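Local structure of thermosome subunit (3AQ1) at residues R418-E422 / K423-N427. The protein probably binds and hydrolyses ATP to help unfolded proteins fold, as a group II chaperonin of the TCP-1 family. Residues are numbered along the deposited sequence; the frame is centred on the assembly and turned at random.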
ATOM      1  N   ARG A 418       0.785 -12.563 -30.564  1.00 43.62           N
ATOM      2  CA  ARG A 418       1.882 -12.118 -31.414  1.00 39.51           C
ATOM      3  C   ARG A 418       1.394 -11.243 -32.546  1.00 51.56           C
ATOM      4  O   ARG A 418       2.010 -10.228 -32.854  1.00 58.97           O
ATOM      5  CB  ARG A 418       2.683 -13.296 -31.954  1.00 31.89           C
ATOM      6  CG  ARG A 418       3.623 -13.871 -30.918  1.00 37.41           C
ATOM      7  CD  ARG A 418       4.678 -14.700 -31.558  1.00 43.67           C
ATOM      8  NE  ARG A 418       5.597 -15.252 -30.576  1.00 43.60           N
ATOM      9  CZ  ARG A 418       6.676 -15.952 -30.899  1.00 50.69           C
ATOM     10  NH1 ARG A 418       6.958 -16.169 -32.180  1.00 56.13           N
ATOM     11  NH2 ARG A 418       7.471 -16.427 -29.951  1.00 48.01           N
ATOM     12  N   SER A 419       0.286 -11.638 -33.163  1.00 56.63           N
ATOM     13  CA  SER A 419      -0.272 -10.868 -34.259  1.00 52.74           C
ATOM     14  C   SER A 419      -0.581  -9.463 -33.760  1.00 56.71           C
ATOM     15  O   SER A 419      -0.057  -8.478 -34.275  1.00 58.37           O
ATOM     16  CB  SER A 419      -1.532 -11.543 -34.801  1.00 51.00           C
ATOM     17  OG  SER A 419      -2.287 -10.653 -35.609  1.00 64.11           O
ATOM     18  N   GLN A 420      -1.405  -9.371 -32.727  1.00 51.31           N
ATOM     19  CA  GLN A 420      -1.794  -8.071 -32.212  1.00 54.83           C
ATOM     20  C   GLN A 420      -0.620  -7.219 -31.719  1.00 56.19           C
ATOM     21  O   GLN A 420      -0.578  -6.017 -31.966  1.00 56.49           O
ATOM     22  CB  GLN A 420      -2.882  -8.209 -31.152  1.00 47.25           C
ATOM     23  CG  GLN A 420      -4.238  -8.387 -31.776  1.00 60.41           C
ATOM     24  CD  GLN A 420      -5.345  -8.015 -30.832  1.00 83.28           C
ATOM     25  OE1 GLN A 420      -6.220  -8.832 -30.531  1.00 85.72           O
ATOM     26  NE2 GLN A 420      -5.314  -6.777 -30.338  1.00 92.11           N
ATOM     27  N   HIS A 421       0.340  -7.828 -31.038  1.00 54.53           N
ATOM     28  CA  HIS A 421       1.505  -7.069 -30.605  1.00 56.83           C
ATOM     29  C   HIS A 421       2.414  -6.636 -31.756  1.00 65.75           C
ATOM     30  O   HIS A 421       2.822  -5.470 -31.820  1.00 64.55           O
ATOM     31  CB  HIS A 421       2.262  -7.809 -29.513  1.00 49.47           C
ATOM     32  CG  HIS A 421       1.682  -7.590 -28.152  1.00 56.25           C
ATOM     33  ND1 HIS A 421       2.248  -6.734 -27.232  1.00 52.53           N
ATOM     34  CD2 HIS A 421       0.558  -8.075 -27.575  1.00 56.28           C
ATOM     35  CE1 HIS A 421       1.509  -6.719 -26.139  1.00 56.38           C
ATOM     36  NE2 HIS A 421       0.477  -7.522 -26.321  1.00 59.30           N
ATOM     37  N   GLU A 422       2.712  -7.567 -32.665  1.00 61.13           N
ATOM     38  CA  GLU A 422       3.453  -7.254 -33.882  1.00 56.04           C
ATOM     39  C   GLU A 422       2.811  -6.072 -34.600  1.00 65.50           C
ATOM     40  O   GLU A 422       3.498  -5.272 -35.232  1.00 72.21           O
ATOM     41  CB  GLU A 422       3.489  -8.462 -34.825  1.00 52.77           C
ATOM     42  CG  GLU A 422       4.408  -9.592 -34.387  1.00 50.34           C
ATOM     43  CD  GLU A 422       4.182 -10.880 -35.172  1.00 62.12           C
ATOM     44  OE1 GLU A 422       3.369 -10.891 -36.140  1.00 59.60           O
ATOM     45  OE2 GLU A 422       4.828 -11.886 -34.808  1.00 66.64           O
ATOM     46  N   LYS A 423       1.489  -5.968 -34.497  1.00 60.04           N
ATOM     47  CA  LYS A 423       0.743  -4.916 -35.181  1.00 63.48           C
ATOM     48  C   LYS A 423       0.548  -3.647 -34.332  1.00 69.36           C
ATOM     49  O   LYS A 423      -0.143  -2.721 -34.753  1.00 62.22           O
ATOM     50  CB  LYS A 423      -0.607  -5.448 -35.689  1.00 63.11           C
ATOM     51  CG  LYS A 423      -0.493  -6.469 -36.831  1.00 65.33           C
ATOM     52  CD  LYS A 423      -1.872  -7.002 -37.234  1.00 72.94           C
ATOM     53  CE  LYS A 423      -1.822  -7.877 -38.479  1.00 69.06           C
ATOM     54  NZ  LYS A 423      -1.100  -9.155 -38.233  1.00 68.77           N
ATOM     55  N   GLY A 424       1.153  -3.611 -33.143  1.00 74.42           N
ATOM     56  CA  GLY A 424       1.244  -2.384 -32.365  1.00 67.88           C
ATOM     57  C   GLY A 424       0.255  -2.175 -31.233  1.00 67.04           C
ATOM     58  O   GLY A 424       0.144  -1.068 -30.711  1.00 80.83           O
ATOM     59  N   ASN A 425      -0.477  -3.216 -30.853  1.00 61.44           N
ATOM     60  CA  ASN A 425      -1.348  -3.125 -29.687  1.00 67.76           C
ATOM     61  C   ASN A 425      -0.597  -3.538 -28.434  1.00 73.24           C
ATOM     62  O   ASN A 425      -0.424  -4.731 -28.182  1.00 63.04           O
ATOM     63  CB  ASN A 425      -2.582  -4.003 -29.847  1.00 69.74           C
ATOM     64  CG  ASN A 425      -3.482  -3.536 -30.962  1.00 82.43           C
ATOM     65  OD1 ASN A 425      -4.547  -4.106 -31.191  1.00 90.20           O
ATOM     66  ND2 ASN A 425      -3.062  -2.493 -31.667  1.00 81.35           N
ATOM     67  N   LYS A 426      -0.153  -2.554 -27.653  1.00 76.55           N
ATOM     68  CA  LYS A 426       0.644  -2.829 -26.463  1.00 72.54           C
ATOM     69  C   LYS A 426      -0.195  -3.496 -25.372  1.00 65.82           C
ATOM     70  O   LYS A 426       0.314  -4.302 -24.587  1.00 58.86           O
ATOM     71  CB  LYS A 426       1.285  -1.541 -25.922  1.00 81.68           C
ATOM     72  CG  LYS A 426       2.014  -0.706 -26.969  1.00 90.90           C
ATOM     73  CD  LYS A 426       2.854   0.408 -26.341  1.00 93.24           C
ATOM     74  CE  LYS A 426       3.594   1.209 -27.416  1.00 95.55           C
ATOM     75  NZ  LYS A 426       4.756   1.991 -26.889  1.00 91.18           N
ATOM     76  N   ASN A 427      -1.481  -3.158 -25.332  1.00 64.56           N
ATOM     77  CA  ASN A 427      -2.353  -3.589 -24.243  1.00 66.65           C
ATOM     78  C   ASN A 427      -3.057  -4.909 -24.508  1.00 64.72           C
ATOM     79  O   ASN A 427      -3.940  -5.305 -23.746  1.00 67.46           O
ATOM     80  CB  ASN A 427      -3.415  -2.524 -23.940  1.00 72.37           C
ATOM     81  CG  ASN A 427      -2.825  -1.148 -23.711  1.00 66.80           C
ATOM     82  OD1 ASN A 427      -1.705  -1.000 -23.213  1.00 60.07           O
ATOM     83  ND2 ASN A 427      -3.589  -0.126 -24.070  1.00 72.33           N
TER
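Asn425 N donates to Gln420 O (3.0 Å) and Gly424 N to His421 O (2.8 Å), closing helix 410-422 in a Schellman motif, with Gly424 at positive phi (99°), where a side chain would press on the preceding carbonyl. Gln420 and Asn425 also join by their side chains: Gln420 NE2 donates to a lone pair of Asn425 OD1 (2.9 Å) in its carbonyl plane, but the bond is bent (134°) and the amide planes stand nearly perpendicular. One turn round, Lys423 N bonds to Ser419 O at 3.0 Å, and the lysine chain runs back along the helix until its bend at chi4 (68°) brings NZ to Ser419 OG (3.2 Å). Beneath the turn lies the buried imidazole of His421, with Asn425 O over the centre of one face, 3.3 Å above the plane. Both ring nitrogens are hydrogen-bonded outside the turn, ND1 to Glu368 OE1 and NE2 to Ala428 O. Replacing His421 with leucine would probably leave Glu368 and the Ala428 carbonyl without these partners and weaken the tie between helix end and loop. The capped end rests on helix 364-378, where His421 touches Ser364 and Val367, while the chain leads into strand 428-430.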